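Local coordinates for TRAP dicarboxylate transporter-DctP subunit (PDB 4N6D), which probably captures a small organic acid in the periplasm and delivers it to a TRAP-type membrane transporter as the solute-binding subunit, at residues G61-Q66 / D249-V254; R81-G86 / K137-L142; N242-L247 / K253-L258. One frame throughout, in Å; residues are numbered along the deposited sequence.

Interaction 1 (G61-Q66 / D249-V254)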
loop_
_atom_site.group_PDB
_atom_site.type_symbol
_atom_site.label_atom_id
_atom_site.label_comp_id
_atom_site.label_asym_id
_atom_site.label_seq_id
_atom_site.Cartn_x
_atom_site.Cartn_y
_atom_site.Cartn_z
ATOM N N GLY A 61 -10.095 -22.713 18.206
ATOM C CA GLY A 61 -11.244 -23.088 17.398
ATOM C C GLY A 61 -12.552 -22.432 17.803
ATOM O O GLY A 61 -13.580 -22.716 17.211
ATOM N N LYS A 62 -12.530 -21.541 18.793
ATOM C CA LYS A 62 -13.756 -20.858 19.193
ATOM C C LYS A 62 -14.270 -19.919 18.113
ATOM O O LYS A 62 -15.471 -19.676 18.018
ATOM C CB LYS A 62 -13.559 -20.080 20.489
ATOM C CG LYS A 62 -13.460 -20.975 21.710
ATOM C CD LYS A 62 -13.400 -20.140 22.971
ATOM C CE LYS A 62 -12.196 -19.230 22.951
ATOM N NZ LYS A 62 -12.066 -18.456 24.204
ATOM N N VAL A 63 -13.358 -19.401 17.302
ATOM C CA VAL A 63 -13.709 -18.542 16.175
ATOM C C VAL A 63 -13.368 -19.246 14.877
ATOM O O VAL A 63 -12.299 -19.860 14.760
ATOM C CB VAL A 63 -12.893 -17.219 16.198
ATOM C CG1 VAL A 63 -13.207 -16.348 14.977
ATOM C CG2 VAL A 63 -13.176 -16.450 17.471
ATOM N N GLN A 64 -14.280 -19.181 13.916
ATOM C CA GLN A 64 -13.991 -19.584 12.551
ATOM C C GLN A 64 -14.168 -18.369 11.647
ATOM O O GLN A 64 -15.009 -17.512 11.906
ATOM C CB GLN A 64 -14.893 -20.745 12.095
ATOM C CG GLN A 64 -16.336 -20.395 11.931
ATOM C CD GLN A 64 -17.170 -21.594 11.521
ATOM O OE1 GLN A 64 -16.812 -22.750 11.808
ATOM N NE2 GLN A 64 -18.281 -21.334 10.843
ATOM N N VAL A 65 -13.376 -18.313 10.582
ATOM C CA VAL A 65 -13.429 -17.215 9.616
ATOM C C VAL A 65 -13.660 -17.762 8.205
ATOM O O VAL A 65 -12.933 -18.660 7.746
ATOM C CB VAL A 65 -12.092 -16.436 9.634
ATOM C CG1 VAL A 65 -12.163 -15.225 8.688
ATOM C CG2 VAL A 65 -11.766 -15.990 11.031
ATOM N N GLN A 66 -14.700 -17.275 7.527
ATOM C CA GLN A 66 -14.894 -17.584 6.118
ATOM C C GLN A 66 -14.411 -16.406 5.295
ATOM O O GLN A 66 -14.841 -15.278 5.513
ATOM C CB GLN A 66 -16.367 -17.785 5.769
ATOM C CG GLN A 66 -16.968 -19.035 6.326
ATOM C CD GLN A 66 -17.144 -18.927 7.813
ATOM O OE1 GLN A 66 -16.583 -19.717 8.575
ATOM N NE2 GLN A 66 -17.933 -17.944 8.242
ATOM N N ASP A 249 -14.005 -11.221 25.897
ATOM C CA ASP A 249 -12.747 -10.521 26.133
ATOM C C ASP A 249 -11.500 -11.298 25.717
ATOM O O ASP A 249 -10.528 -10.706 25.232
ATOM C CB ASP A 249 -12.647 -10.139 27.614
ATOM C CG ASP A 249 -13.475 -8.907 27.951
ATOM O OD1 ASP A 249 -13.787 -8.127 27.026
ATOM O OD2 ASP A 249 -13.790 -8.708 29.137
ATOM N N ASP A 250 -11.477 -12.612 25.913
ATOM C CA ASP A 250 -10.287 -13.365 25.516
ATOM C C ASP A 250 -10.066 -13.387 24.008
ATOM O O ASP A 250 -8.926 -13.304 23.532
ATOM C CB ASP A 250 -10.290 -14.793 26.091
ATOM C CG ASP A 250 -11.430 -15.653 25.572
ATOM O OD1 ASP A 250 -12.458 -15.124 25.134
ATOM O OD2 ASP A 250 -11.295 -16.888 25.624
ATOM N N VAL A 251 -11.161 -13.471 23.260
ATOM C CA VAL A 251 -11.104 -13.333 21.808
ATOM C C VAL A 251 -10.679 -11.920 21.379
ATOM O O VAL A 251 -9.859 -11.756 20.467
ATOM C CB VAL A 251 -12.460 -13.729 21.156
ATOM C CG1 VAL A 251 -12.431 -13.471 19.659
ATOM C CG2 VAL A 251 -12.759 -15.191 21.420
ATOM N N LYS A 252 -11.224 -10.889 22.023
ATOM C CA LYS A 252 -10.803 -9.517 21.715
ATOM C C LYS A 252 -9.311 -9.350 21.923
ATOM O O LYS A 252 -8.627 -8.716 21.114
ATOM C CB LYS A 252 -11.555 -8.488 22.565
ATOM C CG LYS A 252 -13.037 -8.318 22.227
ATOM C CD LYS A 252 -13.601 -7.103 22.952
ATOM C CE LYS A 252 -15.062 -6.841 22.635
ATOM N NZ LYS A 252 -15.612 -5.857 23.598
ATOM N N LYS A 253 -8.778 -9.933 22.998
ATOM C CA LYS A 253 -7.349 -9.844 23.226
ATOM C C LYS A 253 -6.543 -10.474 22.089
ATOM O O LYS A 253 -5.538 -9.925 21.652
ATOM C CB LYS A 253 -6.978 -10.521 24.537
ATOM C CG LYS A 253 -5.502 -10.399 24.818
ATOM C CD LYS A 253 -5.115 -11.019 26.134
ATOM C CE LYS A 253 -3.784 -10.464 26.614
ATOM N NZ LYS A 253 -2.770 -10.349 25.557
ATOM N N VAL A 254 -6.962 -11.640 21.611
ATOM C CA VAL A 254 -6.281 -12.250 20.481
ATOM C C VAL A 254 -6.274 -11.309 19.291
ATOM O O VAL A 254 -5.246 -11.111 18.650
ATOM C CB VAL A 254 -6.938 -13.587 20.089
ATOM C CG1 VAL A 254 -6.371 -14.106 18.795
ATOM C CG2 VAL A 254 -6.744 -14.618 21.198
HETATM O O HOH W 1 -14.243 -17.258 24.711
#
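Val-63 packs on Val-251 in a buried apolar contact that joins the start of an outermost strand, 63-68, to the first turn of the long helix 249-285, with Lys-62 and Asp-250, doubtfully placed, at its exposed edge. Lys-62 and Asp-250 reach for each other from opposite directions. The lysine chain runs extended except for a bend at chi3 (-60°), and its NZ is modelled in a salt bridge to Asp-250 OD2, but too close to be real as built, so the place of both groups is doubtful. A water donates to Asp-250 OD1 at 2.8 Å and is modelled as accepting from Lys-62 NZ, although the doubtful place of NZ makes that second bond less certain. Asp-250 OD1 also takes a weak bond from the next backbone amide, Val-251 N, at 2.8 Å with an angle of 126°. An acidic residue suits this first turn, where the helix end would be expected to favour negative charge.

The strand belongs to a five-stranded mixed sheet whose order, 63-68, 30-35, 90-94, 234-240, 139-146, is that of a class II periplasmic binding protein. Strands 30-35 and 63-68 are parallel and linked through helix 43-58, a beta-alpha-beta crossover, and Val-63 sits among Ile-30, Leu-32 and Val-55 of these elements.

On the buried side, Val-63 CG2 meets Val-251 CG1 at 3.8 Å, the two side chains meeting at a slant. Val-63 CG2 stands anti to its own carbonyl carbon, which turns this methyl toward the helix. The beta branch of Val-63 is at home in an extended strand, while at Val-251 a compact apolar side chain suits a buried helix face; the CA atoms of Val-63 and Val-251 are 8.1 Å apart.

Interaction 2 (R81-G86 / K137-L142); sequences RGVMQG and KRFKVL. With I3C (5-amino-2,4,6-triiodobenzene-1,3-dicarboxylic acid), chain C.
Met-84 touches both Arg-138 and Phe-139, and its methyl end reaches the bound I3C, the compound used for phasing. Met-84 CE sits 3.9 Å from Arg-138 CD and equally far from iodine I2 of I3C, brought there by a bend at chi3 (56°) in an otherwise extended chain. Arg-81 grips the ligand more directly: Arg-81 NH2 donates almost straight (177°) to I3C carboxylate oxygen O12 at 2.6 Å, while NH1 gives a longer, more bent bond to O11 at 3.2 Å. That carboxylate is probably ionised. Arg-138 instead lays one guanidinium face beside I2 and the amino group N13, with Lys-137 CE on the opposite face.

One layer further in, Met-84 SD makes a Met-aromatic contact with Phe-139, 4.9 Å from the ring centroid and 64° off its normal; Met-84 CG is modelled too close to the ring, so the detail is doubtful. Methionine suits this packing as a flexible apolar chain that can lie against an aromatic ring. Val-83 CG1 adds an oblique approach to Phe-139 CE1 at 3.9 Å. Phe-139 lies near the start of the outermost strand 139-146 of the class II binding-protein sheet, and both it and Val-83 rest on Ile-238 of the adjacent strand 234-240. The helix carrying Arg-81 and Met-84 closes in a Schellman motif: Gly-86 supplies the positive phi that favours glycine, and its N bonds back to Val-83 O. That same carbonyl also accepts from Asn-240 ND2.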
loop_
_atom_site.group_PDB
_atom_site.type_symbol
_atom_site.label_atom_id
_atom_site.label_comp_id
_atom_site.label_asym_id
_atom_site.label_seq_id
_atom_site.Cartn_x
_atom_site.Cartn_y
_atom_site.Cartn_z
ATOM N N ARG A 81 -19.654 0.405 3.252
ATOM C CA ARG A 81 -21.042 0.369 3.664
ATOM C C ARG A 81 -21.451 -1.039 4.064
ATOM O O ARG A 81 -22.200 -1.257 5.021
ATOM C CB ARG A 81 -21.944 0.854 2.536
ATOM C CG ARG A 81 -23.332 1.179 3.005
ATOM C CD ARG A 81 -23.336 2.397 3.935
ATOM N NE ARG A 81 -24.683 2.590 4.462
ATOM C CZ ARG A 81 -24.973 2.891 5.720
ATOM N NH1 ARG A 81 -24.008 3.075 6.609
ATOM N NH2 ARG A 81 -26.243 3.022 6.069
ATOM N N GLY A 82 -20.954 -2.016 3.315
ATOM C CA GLY A 82 -21.273 -3.402 3.601
ATOM C C GLY A 82 -20.830 -3.874 4.970
ATOM O O GLY A 82 -21.538 -4.602 5.661
ATOM N N VAL A 83 -19.632 -3.492 5.377
ATOM C CA VAL A 83 -19.194 -3.852 6.709
ATOM C C VAL A 83 -20.004 -3.077 7.769
ATOM O O VAL A 83 -20.410 -3.632 8.795
ATOM C CB VAL A 83 -17.680 -3.630 6.864
ATOM C CG1 VAL A 83 -17.273 -3.786 8.320
ATOM C CG2 VAL A 83 -16.915 -4.621 5.997
ATOM N N MET A 84 -20.288 -1.802 7.504
ATOM C CA MET A 84 -21.046 -0.983 8.447
ATOM C C MET A 84 -22.413 -1.592 8.680
ATOM O O MET A 84 -22.947 -1.562 9.795
ATOM C CB MET A 84 -21.204 0.439 7.906
ATOM C CG MET A 84 -19.921 1.227 7.893
ATOM S SD MET A 84 -20.075 2.870 7.167
ATOM C CE MET A 84 -21.337 3.389 8.209
ATOM N N GLN A 85 -22.987 -2.155 7.622
ATOM C CA GLN A 85 -24.316 -2.756 7.671
ATOM C C GLN A 85 -24.315 -4.203 8.158
ATOM O O GLN A 85 -25.373 -4.763 8.427
ATOM C CB GLN A 85 -24.987 -2.666 6.296
ATOM C CG GLN A 85 -25.335 -1.241 5.924
ATOM C CD GLN A 85 -26.031 -1.112 4.582
ATOM O OE1 GLN A 85 -25.576 -1.658 3.575
ATOM N NE2 GLN A 85 -27.138 -0.373 4.562
ATOM N N GLY A 86 -23.131 -4.806 8.272
ATOM C CA GLY A 86 -23.016 -6.175 8.735
ATOM C C GLY A 86 -23.170 -7.228 7.638
ATOM O O GLY A 86 -23.274 -8.428 7.935
ATOM N N LYS A 137 -14.178 5.717 13.346
ATOM C CA LYS A 137 -14.956 5.587 14.575
ATOM C C LYS A 137 -16.094 4.569 14.512
ATOM O O LYS A 137 -16.527 4.061 15.554
ATOM C CB LYS A 137 -15.530 6.945 14.992
ATOM C CG LYS A 137 -16.715 7.394 14.135
ATOM C CD LYS A 137 -17.350 8.674 14.663
ATOM C CE LYS A 137 -18.858 8.534 14.814
ATOM N NZ LYS A 137 -19.583 9.701 14.210
ATOM N N ARG A 138 -16.565 4.251 13.312
ATOM C CA ARG A 138 -17.674 3.312 13.148
ATOM C C ARG A 138 -17.235 1.859 13.204
ATOM O O ARG A 138 -18.080 0.960 13.247
ATOM C CB ARG A 138 -18.356 3.553 11.819
ATOM C CG ARG A 138 -18.903 4.951 11.701
ATOM C CD ARG A 138 -20.388 4.966 11.697
ATOM N NE ARG A 138 -20.871 6.307 11.381
ATOM C CZ ARG A 138 -21.512 7.107 12.219
ATOM N NH1 ARG A 138 -21.902 8.309 11.804
ATOM N NH2 ARG A 138 -21.773 6.712 13.460
ATOM N N PHE A 139 -15.925 1.634 13.180
ATOM C CA PHE A 139 -15.378 0.281 13.052
ATOM C C PHE A 139 -14.395 -0.061 14.150
ATOM O O PHE A 139 -13.833 0.829 14.792
ATOM C CB PHE A 139 -14.620 0.149 11.731
ATOM C CG PHE A 139 -15.426 0.516 10.541
ATOM C CD1 PHE A 139 -16.438 -0.314 10.092
ATOM C CD2 PHE A 139 -15.173 1.683 9.858
ATOM C CE1 PHE A 139 -17.192 0.028 8.972
ATOM C CE2 PHE A 139 -15.935 2.038 8.756
ATOM C CZ PHE A 139 -16.934 1.218 8.314
ATOM N N LYS A 140 -14.168 -1.349 14.358
ATOM C CA LYS A 140 -12.930 -1.796 14.982
ATOM C C LYS A 140 -11.883 -1.936 13.879
ATOM O O LYS A 140 -12.116 -2.625 12.886
ATOM C CB LYS A 140 -13.111 -3.135 15.682
ATOM C CG LYS A 140 -11.774 -3.757 16.127
ATOM C CD LYS A 140 -11.076 -2.939 17.208
ATOM C CE LYS A 140 -9.813 -3.652 17.666
ATOM N NZ LYS A 140 -9.209 -3.029 18.857
ATOM N N VAL A 141 -10.749 -1.262 14.033
ATOM C CA VAL A 141 -9.659 -1.417 13.091
ATOM C C VAL A 141 -8.803 -2.601 13.534
ATOM O O VAL A 141 -8.140 -2.530 14.578
ATOM C CB VAL A 141 -8.823 -0.137 12.977
ATOM C CG1 VAL A 141 -7.652 -0.353 12.045
ATOM C CG2 VAL A 141 -9.698 1.027 12.480
ATOM N N LEU A 142 -8.856 -3.696 12.779
ATOM C CA LEU A 142 -8.193 -4.938 13.179
ATOM C C LEU A 142 -6.703 -4.907 12.870
ATOM O O LEU A 142 -5.911 -5.482 13.617
ATOM C CB LEU A 142 -8.812 -6.149 12.478
ATOM C CG LEU A 142 -10.236 -6.434 12.948
ATOM C CD1 LEU A 142 -10.802 -7.550 12.101
ATOM C CD2 LEU A 142 -10.218 -6.818 14.396
HETATM I I3 I3C C . -27.191 5.906 15.119
HETATM I I2 I3C C . -24.102 5.578 9.902
HETATM I I1 I3C C . -28.564 1.753 11.029
HETATM O O8 I3C C . -29.790 4.034 13.640
HETATM O O9 I3C C . -28.457 2.474 14.440
HETATM C C10 I3C C . -26.170 3.212 9.506
HETATM N N13 I3C C . -24.984 6.641 12.828
HETATM C C1 I3C C . -27.580 3.975 12.833
HETATM C C6 I3C C . -26.805 5.046 13.235
HETATM C C5 I3C C . -25.795 5.539 12.426
HETATM C C4 I3C C . -25.605 4.934 11.207
HETATM C C3 I3C C . -26.379 3.862 10.815
HETATM C C2 I3C C . -27.377 3.382 11.618
HETATM C C7 I3C C . -28.668 3.461 13.691
HETATM O O11 I3C C . -25.399 2.226 9.384
HETATM O O12 I3C C . -26.799 3.672 8.523
#

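Interaction 3 (N242-L247 / K253-L258); sequences NSWNSL and KVLNDL
Trp-244 and Leu-255, like Leu-247 and Lys-253, have CA atoms 9.7 Å apart where the short helix 241-245 turns through a brief link into the long helix 249-285. This helix-loop-helix corner follows strand 234-240 in the class II periplasmic binding protein fold. Large side chains span the distance. Trp-244, with CG anti to the backbone N (chi1 173°), extends the six-membered end of its indole across to the long helix. Leu-255 CB meets Trp-244 CZ3 at the ring edge, in plane, at 4.0 Å. Leu-247 CD1 comes in at about a right angle on Leu-255 CD2, 3.6 Å away, a branched apolar residue being apt on both sides of this buried spot; Trp-51 of helix 43-58 also touches Leu-255.

Toward the outside, asparagine suits position 256 because its flat amide can lie near Trp-244 CH2, its plane turned 51° from the ring, while Asn-256 OD1 bonds Lys-140 NZ. Each segment also has an internal tie. Ser-246 OG bonds to Ser-243 O near the end of the short helix, and one turn apart on the long helix Lys-253 NZ makes a 2.7 Å salt bridge to the syn lone pair of Asp-257 OD2.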
loop_
_atom_site.group_PDB
_atom_site.type_symbol
_atom_site.label_atom_id
_atom_site.label_comp_id
_atom_site.label_asym_id
_atom_site.label_seq_id
_atom_site.Cartn_x
_atom_site.Cartn_y
_atom_site.Cartn_z
ATOM N N ASN A 242 -20.947 -4.065 15.803
ATOM C CA ASN A 242 -21.749 -5.074 16.489
ATOM C C ASN A 242 -21.046 -6.431 16.550
ATOM O O ASN A 242 -21.076 -7.125 17.570
ATOM C CB ASN A 242 -23.118 -5.199 15.822
ATOM C CG ASN A 242 -23.922 -3.935 15.941
ATOM O OD1 ASN A 242 -24.107 -3.207 14.969
ATOM N ND2 ASN A 242 -24.408 -3.667 17.118
ATOM N N SER A 243 -20.391 -6.811 15.456
ATOM C CA SER A 243 -19.601 -8.027 15.456
ATOM C C SER A 243 -18.476 -7.991 16.491
ATOM O O SER A 243 -18.270 -8.961 17.217
ATOM C CB SER A 243 -19.031 -8.299 14.058
ATOM O OG SER A 243 -20.083 -8.320 13.083
ATOM N N TRP A 244 -17.733 -6.883 16.548
ATOM C CA TRP A 244 -16.678 -6.716 17.546
ATOM C C TRP A 244 -17.237 -6.800 18.966
ATOM O O TRP A 244 -16.703 -7.503 19.846
ATOM C CB TRP A 244 -15.978 -5.364 17.332
ATOM C CG TRP A 244 -15.000 -5.040 18.410
ATOM C CD1 TRP A 244 -15.143 -4.100 19.398
ATOM C CD2 TRP A 244 -13.738 -5.677 18.641
ATOM N NE1 TRP A 244 -14.032 -4.103 20.216
ATOM C CE2 TRP A 244 -13.164 -5.071 19.778
ATOM C CE3 TRP A 244 -13.036 -6.702 17.998
ATOM C CZ2 TRP A 244 -11.912 -5.443 20.267
ATOM C CZ3 TRP A 244 -11.794 -7.069 18.492
ATOM C CH2 TRP A 244 -11.256 -6.450 19.620
ATOM N N ASN A 245 -18.336 -6.098 19.188
ATOM C CA ASN A 245 -18.941 -6.034 20.523
ATOM C C ASN A 245 -19.286 -7.418 21.059
ATOM O O ASN A 245 -19.207 -7.669 22.268
ATOM C CB ASN A 245 -20.214 -5.196 20.479
ATOM C CG ASN A 245 -19.952 -3.718 20.294
ATOM O OD1 ASN A 245 -18.811 -3.227 20.350
ATOM N ND2 ASN A 245 -21.031 -2.976 20.100
ATOM N N SER A 246 -19.680 -8.304 20.141
ATOM C CA SER A 246 -20.144 -9.646 20.468
ATOM C C SER A 246 -19.041 -10.576 20.941
ATOM O O SER A 246 -19.333 -11.640 21.498
ATOM C CB SER A 246 -20.836 -10.273 19.243
ATOM O OG SER A 246 -19.889 -10.758 18.306
ATOM N N LEU A 247 -17.785 -10.204 20.712
ATOM C CA LEU A 247 -16.668 -11.090 21.019
ATOM C C LEU A 247 -16.342 -11.085 22.508
ATOM O O LEU A 247 -16.305 -10.031 23.118
ATOM C CB LEU A 247 -15.417 -10.679 20.236
ATOM C CG LEU A 247 -15.549 -10.565 18.725
ATOM C CD1 LEU A 247 -14.222 -10.159 18.084
ATOM C CD2 LEU A 247 -16.025 -11.910 18.173
ATOM N N LYS A 253 -8.778 -9.933 22.998
ATOM C CA LYS A 253 -7.349 -9.844 23.226
ATOM C C LYS A 253 -6.543 -10.474 22.089
ATOM O O LYS A 253 -5.538 -9.925 21.652
ATOM C CB LYS A 253 -6.978 -10.521 24.537
ATOM C CG LYS A 253 -5.502 -10.399 24.818
ATOM C CD LYS A 253 -5.115 -11.019 26.134
ATOM C CE LYS A 253 -3.784 -10.464 26.614
ATOM N NZ LYS A 253 -2.770 -10.349 25.557
ATOM N N VAL A 254 -6.962 -11.640 21.611
ATOM C CA VAL A 254 -6.281 -12.250 20.481
ATOM C C VAL A 254 -6.274 -11.309 19.291
ATOM O O VAL A 254 -5.246 -11.111 18.650
ATOM C CB VAL A 254 -6.938 -13.587 20.089
ATOM C CG1 VAL A 254 -6.371 -14.106 18.795
ATOM C CG2 VAL A 254 -6.744 -14.618 21.198
ATOM N N LEU A 255 -7.424 -10.731 18.972
ATOM C CA LEU A 255 -7.498 -9.877 17.790
ATOM C C LEU A 255 -6.734 -8.570 17.982
ATOM O O LEU A 255 -6.173 -8.026 17.045
ATOM C CB LEU A 255 -8.952 -9.604 17.423
ATOM C CG LEU A 255 -9.586 -10.616 16.468
ATOM C CD1 LEU A 255 -9.430 -12.048 16.902
ATOM C CD2 LEU A 255 -11.060 -10.278 16.295
ATOM N N ASN A 256 -6.731 -8.061 19.201
ATOM C CA ASN A 256 -6.019 -6.842 19.515
ATOM C C ASN A 256 -4.533 -7.085 19.374
ATOM O O ASN A 256 -3.826 -6.292 18.754
ATOM C CB ASN A 256 -6.329 -6.388 20.933
ATOM C CG ASN A 256 -7.596 -5.586 21.019
ATOM O OD1 ASN A 256 -8.014 -4.981 20.043
ATOM N ND2 ASN A 256 -8.201 -5.554 22.196
ATOM N N ASP A 257 -4.052 -8.190 19.940
ATOM C CA ASP A 257 -2.627 -8.510 19.838
ATOM C C ASP A 257 -2.168 -8.721 18.397
ATOM O O ASP A 257 -1.028 -8.401 18.028
ATOM C CB ASP A 257 -2.299 -9.752 20.664
ATOM C CG ASP A 257 -2.298 -9.481 22.163
ATOM O OD1 ASP A 257 -2.286 -8.310 22.556
ATOM O OD2 ASP A 257 -2.299 -10.442 22.941
ATOM N N LEU A 258 -3.053 -9.242 17.552
ATOM C CA LEU A 258 -2.717 -9.409 16.145
ATOM C C LEU A 258 -2.627 -8.112 15.326
ATOM O O LEU A 258 -2.201 -8.128 14.181
ATOM C CB LEU A 258 -3.711 -10.352 15.459
ATOM C CG LEU A 258 -3.379 -11.821 15.620
ATOM C CD1 LEU A 258 -4.612 -12.669 15.309
ATOM C CD2 LEU A 258 -2.178 -12.215 14.745
#

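In the fold
Interactions 1 and 3 are neighbours on helix 249-285, with centres about 7 Å apart and Lys-253 and Val-254 in common; Lys-252 lies between them, its CE 3.3 Å from Trp-244 O. Interaction 2 is centred about 13 Å from interaction 3 and meets it through Lys-140, whose NZ is 2.6 Å from Asn-256 OD1, a probable hydrogen bond. Interactions 1 and 2 do not touch: their centres are about 17 Å apart, and they involve the two outermost strands of one sheet. Interaction 2 contributes to a site for the phasing compound I3C, not necessarily that of the natural solute; another I3C touches Gly-61 and lies about 8 Å from the Lys-62 side chain of interaction 1.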